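Long-range contacts in LPXTG cell wall anchor domain-containing protein (Lactobacillus rhamnosus, PDB 7CBS), which serves as the basal pilin of the SpaCBA pilus, probably linking the sortase-assembled fibre to the cell wall and contributing to adhesion: residues Pro26-Val31 / Phe121-Leu126; Gly65-Val70 / Glu139-Lys144; His131-Leu136 / Val154-Asn159. One frame throughout, in Å; residues are numbered along the deposited sequence.

Contact 1 of 3, residues Pro26-Val31 / Phe121-Leu126. With MG (magnesium ion), chain I.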
ATOM      1  N   PRO A  26       5.362   6.788  -6.393  1.00 84.32           N
ATOM      2  CA  PRO A  26       4.147   6.625  -5.590  1.00 81.59           C
ATOM      3  C   PRO A  26       2.862   6.758  -6.424  1.00 79.78           C
ATOM      4  O   PRO A  26       2.588   7.827  -6.884  1.00 79.77           O
ATOM      5  CB  PRO A  26       4.235   7.747  -4.540  1.00 79.45           C
ATOM      6  CG  PRO A  26       5.712   8.089  -4.447  1.00 82.84           C
ATOM      7  CD  PRO A  26       6.266   7.804  -5.834  1.00 85.79           C
ATOM      8  N   THR A  27       2.119   5.660  -6.598  1.00 81.67           N
ATOM      9  CA  THR A  27       0.943   5.548  -7.508  1.00 80.69           C
ATOM     10  C   THR A  27      -0.320   5.220  -6.705  1.00 74.60           C
ATOM     11  O   THR A  27      -1.407   5.594  -7.164  1.00 69.33           O
ATOM     12  CB  THR A  27       1.185   4.488  -8.597  1.00 88.54           C
ATOM     13  OG1 THR A  27       2.476   4.728  -9.162  1.00 95.24           O
ATOM     14  CG2 THR A  27       0.120   4.504  -9.670  1.00 89.43           C
ATOM     15  N   THR A  28      -0.196   4.507  -5.574  1.00 72.84           N
ATOM     16  CA  THR A  28      -1.326   4.015  -4.749  1.00 69.78           C
ATOM     17  C   THR A  28      -1.029   4.181  -3.254  1.00 68.57           C
ATOM     18  O   THR A  28       0.161   4.297  -2.877  1.00 65.64           O
ATOM     19  CB  THR A  28      -1.603   2.527  -4.982  1.00 71.13           C
ATOM     20  OG1 THR A  28      -0.448   1.821  -4.522  1.00 74.12           O
ATOM     21  CG2 THR A  28      -1.910   2.181  -6.424  1.00 72.47           C
ATOM     22  N   VAL A  29      -2.088   4.150  -2.440  1.00 65.98           N
ATOM     23  CA  VAL A  29      -2.012   4.164  -0.950  1.00 66.44           C
ATOM     24  C   VAL A  29      -3.006   3.130  -0.406  1.00 65.78           C
ATOM     25  O   VAL A  29      -3.986   2.798  -1.110  1.00 64.77           O
ATOM     26  CB  VAL A  29      -2.280   5.575  -0.389  1.00 64.74           C
ATOM     27  CG1 VAL A  29      -3.761   5.910  -0.350  1.00 62.87           C
ATOM     28  CG2 VAL A  29      -1.650   5.769   0.982  1.00 66.24           C
ATOM     29  N   ASP A  30      -2.750   2.632   0.805  1.00 65.07           N
ATOM     30  CA  ASP A  30      -3.667   1.738   1.558  1.00 65.21           C
ATOM     31  C   ASP A  30      -4.447   2.589   2.557  1.00 61.72           C
ATOM     32  O   ASP A  30      -3.829   3.445   3.208  1.00 63.33           O
ATOM     33  CB  ASP A  30      -2.898   0.616   2.264  1.00 67.88           C
ATOM     34  CG  ASP A  30      -2.143  -0.281   1.300  1.00 70.44           C
ATOM     35  OD1 ASP A  30      -2.496  -0.275   0.108  1.00 71.31           O
ATOM     36  OD2 ASP A  30      -1.204  -0.976   1.745  1.00 77.92           O
ATOM     37  N   VAL A  31      -5.761   2.374   2.644  1.00 61.31           N
ATOM     38  CA  VAL A  31      -6.663   3.049   3.624  1.00 61.13           C
ATOM     39  C   VAL A  31      -7.309   1.969   4.491  1.00 61.62           C
ATOM     40  O   VAL A  31      -8.025   1.111   3.934  1.00 63.60           O
ATOM     41  CB  VAL A  31      -7.734   3.914   2.934  1.00 60.25           C
ATOM     42  CG1 VAL A  31      -8.760   4.425   3.935  1.00 60.78           C
ATOM     43  CG2 VAL A  31      -7.113   5.062   2.152  1.00 60.20           C
ATOM     44  N   PHE A 121      -8.654  -1.238   2.655  1.00 58.91           N
ATOM     45  CA  PHE A 121      -8.773  -0.822   1.232  1.00 58.59           C
ATOM     46  C   PHE A 121      -7.369  -0.621   0.658  1.00 59.85           C
ATOM     47  O   PHE A 121      -6.810   0.484   0.814  1.00 59.65           O
ATOM     48  CB  PHE A 121      -9.597   0.460   1.107  1.00 56.20           C
ATOM     49  CG  PHE A 121     -11.023   0.349   1.581  1.00 55.79           C
ATOM     50  CD1 PHE A 121     -12.017  -0.116   0.735  1.00 56.58           C
ATOM     51  CD2 PHE A 121     -11.373   0.721   2.869  1.00 54.95           C
ATOM     52  CE1 PHE A 121     -13.331  -0.194   1.161  1.00 57.20           C
ATOM     53  CE2 PHE A 121     -12.690   0.638   3.296  1.00 55.31           C
ATOM     54  CZ  PHE A 121     -13.664   0.175   2.443  1.00 56.15           C
ATOM     55  N   GLY A 122      -6.822  -1.665   0.031  1.00 62.91           N
ATOM     56  CA  GLY A 122      -5.459  -1.675  -0.526  1.00 64.02           C
ATOM     57  C   GLY A 122      -5.431  -1.153  -1.950  1.00 63.97           C
ATOM     58  O   GLY A 122      -6.427  -1.358  -2.672  1.00 64.39           O
ATOM     59  N   ASP A 123      -4.332  -0.492  -2.323  1.00 64.49           N
ATOM     60  CA  ASP A 123      -4.053   0.004  -3.696  1.00 66.15           C
ATOM     61  C   ASP A 123      -5.188   0.917  -4.185  1.00 63.07           C
ATOM     62  O   ASP A 123      -5.664   0.715  -5.321  1.00 65.15           O
ATOM     63  CB  ASP A 123      -3.787  -1.172  -4.639  1.00 68.55           C
ATOM     64  CG  ASP A 123      -2.582  -1.991  -4.216  1.00 73.47           C
ATOM     65  OD1 ASP A 123      -1.636  -1.384  -3.663  1.00 74.84           O
ATOM     66  OD2 ASP A 123      -2.602  -3.226  -4.425  1.00 74.79           O
ATOM     67  N   LEU A 124      -5.591   1.893  -3.369  1.00 61.42           N
ATOM     68  CA  LEU A 124      -6.413   3.051  -3.829  1.00 57.51           C
ATOM     69  C   LEU A 124      -5.492   3.988  -4.602  1.00 57.67           C
ATOM     70  O   LEU A 124      -4.498   4.451  -4.046  1.00 55.35           O
ATOM     71  CB  LEU A 124      -7.046   3.763  -2.630  1.00 55.36           C
ATOM     72  CG  LEU A 124      -8.261   3.073  -2.006  1.00 55.69           C
ATOM     73  CD1 LEU A 124      -8.780   3.864  -0.815  1.00 54.35           C
ATOM     74  CD2 LEU A 124      -9.372   2.881  -3.028  1.00 57.36           C
ATOM     75  N   PRO A 125      -5.750   4.243  -5.909  1.00 60.25           N
ATOM     76  CA  PRO A 125      -4.993   5.239  -6.673  1.00 60.68           C
ATOM     77  C   PRO A 125      -4.920   6.628  -6.021  1.00 58.49           C
ATOM     78  O   PRO A 125      -5.916   7.091  -5.502  1.00 58.70           O
ATOM     79  CB  PRO A 125      -5.763   5.320  -8.002  1.00 62.34           C
ATOM     80  CG  PRO A 125      -6.327   3.913  -8.154  1.00 63.45           C
ATOM     81  CD  PRO A 125      -6.736   3.538  -6.744  1.00 61.82           C
ATOM     82  N   LEU A 126      -3.739   7.246  -6.069  1.00 59.37           N
ATOM     83  CA  LEU A 126      -3.495   8.629  -5.583  1.00 59.30           C
ATOM     84  C   LEU A 126      -4.096   9.634  -6.573  1.00 59.05           C
ATOM     85  O   LEU A 126      -4.459  10.743  -6.132  1.00 59.21           O
ATOM     86  CB  LEU A 126      -1.989   8.854  -5.413  1.00 60.52           C
ATOM     87  CG  LEU A 126      -1.355   8.156  -4.215  1.00 61.57           C
ATOM     88  CD1 LEU A 126       0.180   8.289  -4.283  1.00 65.00           C
ATOM     89  CD2 LEU A 126      -1.938   8.707  -2.903  1.00 58.72           C
TER
HETATM   90 MG    MG I 201      -0.407   0.143  -3.487  1.00 27.58          MG
HETATM   91  O   HOH W   1       1.377   1.105  -2.829  1.00 24.03           O
HETATM   92  O   HOH W   2      -1.007   0.993  -1.647  1.00 29.21           O
HETATM   93  O   HOH W   3       0.611  -1.196  -2.164  1.00 27.31           O

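Contact 2 of 3, residues Gly65-Val70 / Glu139-Lys144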
ATOM      1  N   GLY A  65     -17.720  -7.027  11.205  1.00 69.61           N
ATOM      2  CA  GLY A  65     -18.927  -7.387  10.433  1.00 70.71           C
ATOM      3  C   GLY A  65     -19.683  -6.168   9.925  1.00 68.75           C
ATOM      4  O   GLY A  65     -20.866  -6.329   9.577  1.00 70.11           O
ATOM      5  N   VAL A  66     -19.041  -4.996   9.895  1.00 66.80           N
ATOM      6  CA  VAL A  66     -19.634  -3.698   9.443  1.00 66.05           C
ATOM      7  C   VAL A  66     -19.096  -3.381   8.043  1.00 64.54           C
ATOM      8  O   VAL A  66     -17.860  -3.247   7.907  1.00 63.00           O
ATOM      9  CB  VAL A  66     -19.329  -2.557  10.434  1.00 64.85           C
ATOM     10  CG1 VAL A  66     -20.037  -1.268  10.048  1.00 64.78           C
ATOM     11  CG2 VAL A  66     -19.677  -2.945  11.864  1.00 67.61           C
ATOM     12  N   THR A  67     -19.992  -3.258   7.055  1.00 65.58           N
ATOM     13  CA  THR A  67     -19.658  -3.059   5.620  1.00 64.28           C
ATOM     14  C   THR A  67     -19.454  -1.567   5.341  1.00 63.73           C
ATOM     15  O   THR A  67     -20.442  -0.803   5.414  1.00 64.02           O
ATOM     16  CB  THR A  67     -20.745  -3.628   4.698  1.00 66.98           C
ATOM     17  OG1 THR A  67     -20.999  -4.984   5.067  1.00 70.76           O
ATOM     18  CG2 THR A  67     -20.363  -3.575   3.235  1.00 67.27           C
ATOM     19  N   PHE A  68     -18.211  -1.177   5.042  1.00 61.64           N
ATOM     20  CA  PHE A  68     -17.837   0.151   4.503  1.00 58.81           C
ATOM     21  C   PHE A  68     -17.634   0.020   2.991  1.00 59.83           C
ATOM     22  O   PHE A  68     -17.011  -0.964   2.552  1.00 59.06           O
ATOM     23  CB  PHE A  68     -16.598   0.698   5.216  1.00 57.28           C
ATOM     24  CG  PHE A  68     -16.880   1.257   6.589  1.00 57.58           C
ATOM     25  CD1 PHE A  68     -16.923   0.426   7.698  1.00 58.97           C
ATOM     26  CD2 PHE A  68     -17.128   2.610   6.769  1.00 56.19           C
ATOM     27  CE1 PHE A  68     -17.195   0.939   8.958  1.00 60.09           C
ATOM     28  CE2 PHE A  68     -17.388   3.121   8.031  1.00 57.83           C
ATOM     29  CZ  PHE A  68     -17.415   2.287   9.124  1.00 58.89           C
ATOM     30  N   THR A  69     -18.163   0.987   2.237  1.00 59.61           N
ATOM     31  CA  THR A  69     -18.071   1.101   0.758  1.00 60.54           C
ATOM     32  C   THR A  69     -17.296   2.382   0.435  1.00 59.25           C
ATOM     33  O   THR A  69     -17.614   3.424   1.043  1.00 58.77           O
ATOM     34  CB  THR A  69     -19.472   1.078   0.131  1.00 63.11           C
ATOM     35  OG1 THR A  69     -20.163  -0.071   0.623  1.00 65.24           O
ATOM     36  CG2 THR A  69     -19.461   1.054  -1.385  1.00 63.99           C
ATOM     37  N   VAL A  70     -16.321   2.299  -0.475  1.00 59.15           N
ATOM     38  CA  VAL A  70     -15.466   3.447  -0.909  1.00 58.12           C
ATOM     39  C   VAL A  70     -15.858   3.821  -2.344  1.00 58.84           C
ATOM     40  O   VAL A  70     -15.956   2.908  -3.189  1.00 61.18           O
ATOM     41  CB  VAL A  70     -13.959   3.142  -0.771  1.00 58.45           C
ATOM     42  CG1 VAL A  70     -13.521   1.923  -1.579  1.00 60.24           C
ATOM     43  CG2 VAL A  70     -13.103   4.350  -1.127  1.00 58.04           C
ATOM     44  N   GLU A 139     -20.639   3.766   5.581  1.00 69.85           N
ATOM     45  CA  GLU A 139     -21.119   2.511   6.215  1.00 72.74           C
ATOM     46  C   GLU A 139     -22.469   2.157   5.577  1.00 77.13           C
ATOM     47  O   GLU A 139     -23.445   2.884   5.839  1.00 80.35           O
ATOM     48  CB  GLU A 139     -21.246   2.683   7.732  1.00 72.93           C
ATOM     49  CG  GLU A 139     -21.791   1.453   8.439  1.00 74.88           C
ATOM     50  CD  GLU A 139     -22.025   1.633   9.931  1.00 76.57           C
ATOM     51  OE1 GLU A 139     -21.128   2.161  10.614  1.00 76.16           O
ATOM     52  OE2 GLU A 139     -23.111   1.245  10.408  1.00 77.63           O
ATOM     53  N   THR A 140     -22.510   1.093   4.767  1.00 79.63           N
ATOM     54  CA  THR A 140     -23.674   0.703   3.923  1.00 83.23           C
ATOM     55  C   THR A 140     -24.393  -0.518   4.510  1.00 84.75           C
ATOM     56  O   THR A 140     -25.463  -0.862   3.979  1.00 89.27           O
ATOM     57  CB  THR A 140     -23.233   0.445   2.477  1.00 84.03           C
ATOM     58  OG1 THR A 140     -22.157  -0.493   2.516  1.00 85.32           O
ATOM     59  CG2 THR A 140     -22.798   1.706   1.760  1.00 82.29           C
ATOM     60  N   ALA A 141     -23.826  -1.169   5.529  1.00 82.97           N
ATOM     61  CA  ALA A 141     -24.441  -2.324   6.226  1.00 83.85           C
ATOM     62  C   ALA A 141     -23.768  -2.533   7.585  1.00 81.83           C
ATOM     63  O   ALA A 141     -22.537  -2.355   7.678  1.00 79.16           O
ATOM     64  CB  ALA A 141     -24.351  -3.564   5.371  1.00 84.71           C
ATOM     65  N   ALA A 142     -24.563  -2.904   8.589  1.00 83.01           N
ATOM     66  CA  ALA A 142     -24.123  -3.172   9.978  1.00 82.72           C
ATOM     67  C   ALA A 142     -25.107  -4.128  10.640  1.00 85.93           C
ATOM     68  O   ALA A 142     -26.301  -4.086  10.342  1.00 88.81           O
ATOM     69  CB  ALA A 142     -24.027  -1.877  10.745  1.00 81.97           C
ATOM     70  N   PRO A 143     -24.638  -5.029  11.534  1.00 85.94           N
ATOM     71  CA  PRO A 143     -25.532  -5.752  12.438  1.00 89.01           C
ATOM     72  C   PRO A 143     -26.472  -4.776  13.161  1.00 89.94           C
ATOM     73  O   PRO A 143     -26.143  -3.606  13.257  1.00 89.25           O
ATOM     74  CB  PRO A 143     -24.572  -6.437  13.425  1.00 89.18           C
ATOM     75  CG  PRO A 143     -23.288  -6.611  12.637  1.00 86.30           C
ATOM     76  CD  PRO A 143     -23.230  -5.426  11.694  1.00 83.68           C
ATOM     77  N   LYS A 144     -27.610  -5.267  13.656  1.00 92.80           N
ATOM     78  CA  LYS A 144     -28.577  -4.464  14.452  1.00 94.52           C
ATOM     79  C   LYS A 144     -27.930  -4.084  15.791  1.00 94.18           C
ATOM     80  O   LYS A 144     -27.103  -4.869  16.304  1.00 94.10           O
ATOM     81  CB  LYS A 144     -29.890  -5.222  14.648  1.00 98.74           C
ATOM     82  CG  LYS A 144     -30.642  -5.510  13.356  1.00 99.33           C
ATOM     83  CD  LYS A 144     -31.932  -6.263  13.556  1.00104.22           C
ATOM     84  CE  LYS A 144     -33.038  -5.413  14.145  1.00107.72           C
ATOM     85  NZ  LYS A 144     -34.380  -5.989  13.878  1.00112.46           N
TER

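Contact 3 of 3, residues His131-Leu136 / Val154-Asn159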
ATOM      1  N   HIS A 131      -5.739  14.414 -11.888  1.00 71.93           N
ATOM      2  CA  HIS A 131      -6.174  15.056 -10.615  1.00 65.30           C
ATOM      3  C   HIS A 131      -5.844  14.145  -9.428  1.00 62.29           C
ATOM      4  O   HIS A 131      -5.967  12.909  -9.573  1.00 62.73           O
ATOM      5  CB  HIS A 131      -7.676  15.374 -10.647  1.00 63.80           C
ATOM      6  CG  HIS A 131      -8.081  16.253 -11.784  1.00 66.37           C
ATOM      7  ND1 HIS A 131      -9.322  16.160 -12.385  1.00 66.18           N
ATOM      8  CD2 HIS A 131      -7.419  17.236 -12.433  1.00 65.80           C
ATOM      9  CE1 HIS A 131      -9.397  17.031 -13.366  1.00 67.50           C
ATOM     10  NE2 HIS A 131      -8.244  17.705 -13.414  1.00 67.95           N
ATOM     11  N   ALA A 132      -5.440  14.744  -8.302  1.00 58.29           N
ATOM     12  CA  ALA A 132      -5.371  14.097  -6.974  1.00 54.48           C
ATOM     13  C   ALA A 132      -6.702  13.383  -6.732  1.00 52.58           C
ATOM     14  O   ALA A 132      -7.745  13.998  -6.999  1.00 51.22           O
ATOM     15  CB  ALA A 132      -5.099  15.131  -5.908  1.00 53.74           C
ATOM     16  N   ALA A 133      -6.672  12.125  -6.284  1.00 50.67           N
ATOM     17  CA  ALA A 133      -7.888  11.313  -6.057  1.00 49.23           C
ATOM     18  C   ALA A 133      -8.606  11.832  -4.805  1.00 47.71           C
ATOM     19  O   ALA A 133      -7.928  12.390  -3.919  1.00 46.32           O
ATOM     20  CB  ALA A 133      -7.529   9.856  -5.943  1.00 50.01           C
ATOM     21  N   VAL A 134      -9.935  11.690  -4.764  1.00 46.83           N
ATOM     22  CA  VAL A 134     -10.781  11.986  -3.570  1.00 46.11           C
ATOM     23  C   VAL A 134     -11.795  10.853  -3.431  1.00 47.84           C
ATOM     24  O   VAL A 134     -12.442  10.516  -4.446  1.00 46.84           O
ATOM     25  CB  VAL A 134     -11.472  13.358  -3.668  1.00 46.41           C
ATOM     26  CG1 VAL A 134     -12.303  13.662  -2.425  1.00 45.99           C
ATOM     27  CG2 VAL A 134     -10.468  14.478  -3.919  1.00 45.68           C
ATOM     28  N   TYR A 135     -11.900  10.282  -2.226  1.00 50.52           N
ATOM     29  CA  TYR A 135     -12.698   9.065  -1.927  1.00 52.83           C
ATOM     30  C   TYR A 135     -13.722   9.386  -0.835  1.00 54.15           C
ATOM     31  O   TYR A 135     -13.378  10.127   0.110  1.00 56.80           O
ATOM     32  CB  TYR A 135     -11.763   7.912  -1.552  1.00 54.46           C
ATOM     33  CG  TYR A 135     -10.822   7.514  -2.661  1.00 55.78           C
ATOM     34  CD1 TYR A 135     -11.278   6.806  -3.761  1.00 59.10           C
ATOM     35  CD2 TYR A 135      -9.484   7.869  -2.632  1.00 55.37           C
ATOM     36  CE1 TYR A 135     -10.436   6.471  -4.809  1.00 60.04           C
ATOM     37  CE2 TYR A 135      -8.624   7.535  -3.666  1.00 57.15           C
ATOM     38  CZ  TYR A 135      -9.102   6.831  -4.755  1.00 60.15           C
ATOM     39  OH  TYR A 135      -8.268   6.482  -5.775  1.00 66.59           O
ATOM     40  N   LEU A 136     -14.948   8.880  -1.007  1.00 54.52           N
ATOM     41  CA  LEU A 136     -16.053   8.918  -0.013  1.00 54.94           C
ATOM     42  C   LEU A 136     -16.170   7.534   0.635  1.00 56.14           C
ATOM     43  O   LEU A 136     -16.286   6.547  -0.112  1.00 54.98           O
ATOM     44  CB  LEU A 136     -17.354   9.300  -0.728  1.00 55.83           C
ATOM     45  CG  LEU A 136     -18.638   9.097   0.071  1.00 57.40           C
ATOM     46  CD1 LEU A 136     -18.633   9.950   1.328  1.00 56.59           C
ATOM     47  CD2 LEU A 136     -19.853   9.402  -0.789  1.00 60.21           C
ATOM     48  N   VAL A 154     -12.080  11.847   1.803  1.00 50.11           N
ATOM     49  CA  VAL A 154     -10.600  11.900   1.988  1.00 50.07           C
ATOM     50  C   VAL A 154      -9.969  12.395   0.686  1.00 49.81           C
ATOM     51  O   VAL A 154     -10.268  11.805  -0.379  1.00 50.57           O
ATOM     52  CB  VAL A 154     -10.035  10.525   2.392  1.00 50.88           C
ATOM     53  CG1 VAL A 154      -8.540  10.588   2.679  1.00 52.27           C
ATOM     54  CG2 VAL A 154     -10.794   9.937   3.568  1.00 51.20           C
ATOM     55  N   VAL A 155      -9.127  13.425   0.780  1.00 48.30           N
ATOM     56  CA  VAL A 155      -8.385  14.019  -0.366  1.00 49.18           C
ATOM     57  C   VAL A 155      -6.950  13.485  -0.341  1.00 50.08           C
ATOM     58  O   VAL A 155      -6.315  13.528   0.731  1.00 52.01           O
ATOM     59  CB  VAL A 155      -8.423  15.558  -0.307  1.00 49.82           C
ATOM     60  CG1 VAL A 155      -7.721  16.179  -1.503  1.00 50.65           C
ATOM     61  CG2 VAL A 155      -9.855  16.080  -0.188  1.00 49.23           C
ATOM     62  N   MET A 156      -6.465  12.990  -1.479  1.00 50.73           N
ATOM     63  CA  MET A 156      -5.069  12.514  -1.643  1.00 51.98           C
ATOM     64  C   MET A 156      -4.161  13.736  -1.811  1.00 53.35           C
ATOM     65  O   MET A 156      -3.760  14.038  -2.950  1.00 54.23           O
ATOM     66  CB  MET A 156      -4.956  11.553  -2.832  1.00 52.50           C
ATOM     67  CG  MET A 156      -5.784  10.290  -2.649  1.00 52.46           C
ATOM     68  SD  MET A 156      -5.243   9.296  -1.227  1.00 53.85           S
ATOM     69  CE  MET A 156      -6.806   9.012  -0.387  1.00 51.14           C
ATOM     70  N   SER A 157      -3.895  14.422  -0.699  1.00 54.77           N
ATOM     71  CA  SER A 157      -3.175  15.723  -0.618  1.00 56.69           C
ATOM     72  C   SER A 157      -1.705  15.557  -1.042  1.00 60.26           C
ATOM     73  O   SER A 157      -1.281  14.418  -1.300  1.00 64.60           O
ATOM     74  CB  SER A 157      -3.286  16.306   0.766  1.00 56.37           C
ATOM     75  OG  SER A 157      -2.944  15.338   1.743  1.00 56.70           O
ATOM     76  N   SER A 158      -0.976  16.670  -1.108  1.00 63.17           N
ATOM     77  CA  SER A 158       0.445  16.762  -1.552  1.00 67.03           C
ATOM     78  C   SER A 158       1.304  15.704  -0.847  1.00 67.17           C
ATOM     79  O   SER A 158       2.058  15.008  -1.547  1.00 69.12           O
ATOM     80  CB  SER A 158       0.999  18.158  -1.355  1.00 69.41           C
ATOM     81  OG  SER A 158       2.079  18.209  -0.427  1.00 74.20           O
ATOM     82  N   ASN A 159       1.189  15.597   0.483  1.00 67.73           N
ATOM     83  CA  ASN A 159       1.985  14.671   1.338  1.00 69.23           C
ATOM     84  C   ASN A 159       1.832  13.234   0.829  1.00 67.87           C
ATOM     85  O   ASN A 159       2.851  12.505   0.786  1.00 74.72           O
ATOM     86  CB  ASN A 159       1.574  14.766   2.809  1.00 69.32           C
ATOM     87  CG  ASN A 159       2.415  13.895   3.715  1.00 71.34           C
ATOM     88  OD1 ASN A 159       3.636  14.040   3.766  1.00 74.23           O
ATOM     89  ND2 ASN A 159       1.772  12.992   4.438  1.00 70.24           N
TER

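Contact 1 of 3, residues Pro26-Val31 / Phe121-Leu126
Val-31 and Leu-124 form the tight side of this antiparallel pairing: Val-31 CG2 lies 3.6 Å from Leu-124 CD1. On the same face, Leu-126 CD2 packs against Val-29 CB at 4.0 Å; Phe-137 packs against Val-31 and Leu-124, and Ile-168 against Val-29. Backbone bonds tie both ends, Leu-126 N to Thr-27 O and Val-31 with Phe-121 in both directions. Between the hydrogen-bonded pairs Val-29/Leu-124 and Val-31/Phe-121 the register slips by one, a beta bulge at Gly-122 and Asp-123, where Asp-123 has positive phi (56°). Asp-30 OD1 takes up the N-H of the bulged residue, accepting Asp-123 N at 3.1 Å, nearly along its C-O axis.

The other face is wet. Magnesium is bound there by three waters, by Asp-123 OD1 and by Thr-28 OG1, which chi1 of 65° directs at the metal, both at 2.0 Å. Asp-123 OD1 of the second subunit is the sixth ligand, and Thr-28 OG1 of that subunit bonds Asp-123 OD1 of this chain. One metal-bound water donates to second-shell Asp-30 OD1 at 2.6 Å; Asp-30 OD2 bonds Ser-166 OG of the second subunit. The chemistry implies a metal-bridged interface whose cation probably offsets the gathered carboxylate charge.

Contact 2 of 3, residues Gly65-Val70 / Glu139-Lys144
A classic beta bulge marks the place where strand 67-72 meets the end of strand 131-141, with Thr-140 and Ala-141 both facing Thr-67. Its evidence lies at Thr-67 O, which accepts Thr-140 N at 2.9 Å and, more weakly, Ala-141 N at 3.4 Å. The return bond runs from Thr-67 N to Ala-141 O at 2.8 Å. Thr-67 and Ala-141 are the hydrogen-bonded pair; beyond the bulge Phe-68 and Glu-139 form a non-hydrogen-bonded pair.

On the face carrying that second pair, Glu-139 CB stands over the Phe-68 ring, 4.2 Å from the centroid and 22° off the normal, a CH-pi contact displaced toward the rim. CG of Glu-139 is anti to the backbone N (chi1 178°), and the extended chain carries the carboxylate past the ring to Val-66, whose CG1 touches Glu-139 CD at 3.5 Å. Ring and carboxylate planes are 74° apart. Glu-139 OE1 also has a weak hydrogen bond from Ser-149 N and a long, weak ion pair with Lys-35.

In the pilin domain's sheet, strand 67-72 is flanked by strand 107-112 as well as by strand 131-141, and a polar link spans all three. Thr-69 OG1 and Thr-140 OG1 are hydrogen-bonded at 2.8 Å, the side chains crossing at about a right angle, and Gln-110 NE2 bonds Thr-69 OG1. Beyond the strand ends the pairing gives way to contacts without hydrogen bonds: Val-66 CG1 meets Ala-142 CB at 4.1 Å, and Pro-143 CD rests on Gly-65 O at 3.3 Å.

Contact 3 of 3, residues His131-Leu136 / Val154-Asn159
Met-156 and Tyr-135 meet in the apolar centre, where the methionine CE methyl reaches the ring edge in its plane, 3.7 Å from Tyr-135 CD2. Met-156 gets there by folding: chi1 and chi2 are both -63°, and the further bend at chi3 turns the methyl toward the tyrosine, the two side chains crossing at about a right angle. The earlier part of the same chain rests on Ala-133 across the pairing, Met-156 CG to Ala-133 CB 3.8 Å. On the reverse face of the sheet, Val-134 and Val-155 lie side by side and point the same way, CG2 to CG1 at 4.0 Å, both against Phe-77 of helix 74-84.

Outward runs the backbone bonding. Tyr-135 N donates to Val-154 O at 2.9 Å, and Val-154 N returns the bond to Tyr-135 O at 2.7 Å, with 168° at the hydrogen. One step further, Met-156 N bonds Ala-133 O at 2.9 Å. Tyr-135 OH is probably hydrogen-bonded to Pro-125 O, though the separation is doubtfully short, while Met-156 O accepts Gln-161 NE2. Met-156 is the centre of an inverse gamma turn, closed by a weak bond from Ser-157 N to Val-155 O, and Ser-157 takes the N-cap position of helix 158-161. The pairing joins consecutive strands 131-141 and 152-155, an antiparallel beta hairpin whose second strand ends in a tight turn into a short helix.

In the fold
Contacts 2 and 3 share strand 131-141, contact 2 using its far end and contact 3 its beginning; contact 1 lies on its sheet neighbour 118-128. Contacts 2 and 3 lie on opposite sides of the chain's centre, about 23 Å apart between centres. All three are partly buried. The touching residues of contact 3 include none that are exposed, and its side-chain contacts are apolar; contact 2 ends in exposed residues and relies partly on hydroxyl bonding. Contact 1 combines an inward apolar face with a magnesium site at the subunit boundary. The inner surfaces join: Phe-121 of contact 1 packs on Val-70 of segment 65-70, which takes no part in contact 2's own pairing but touches Tyr-135 of contact 3.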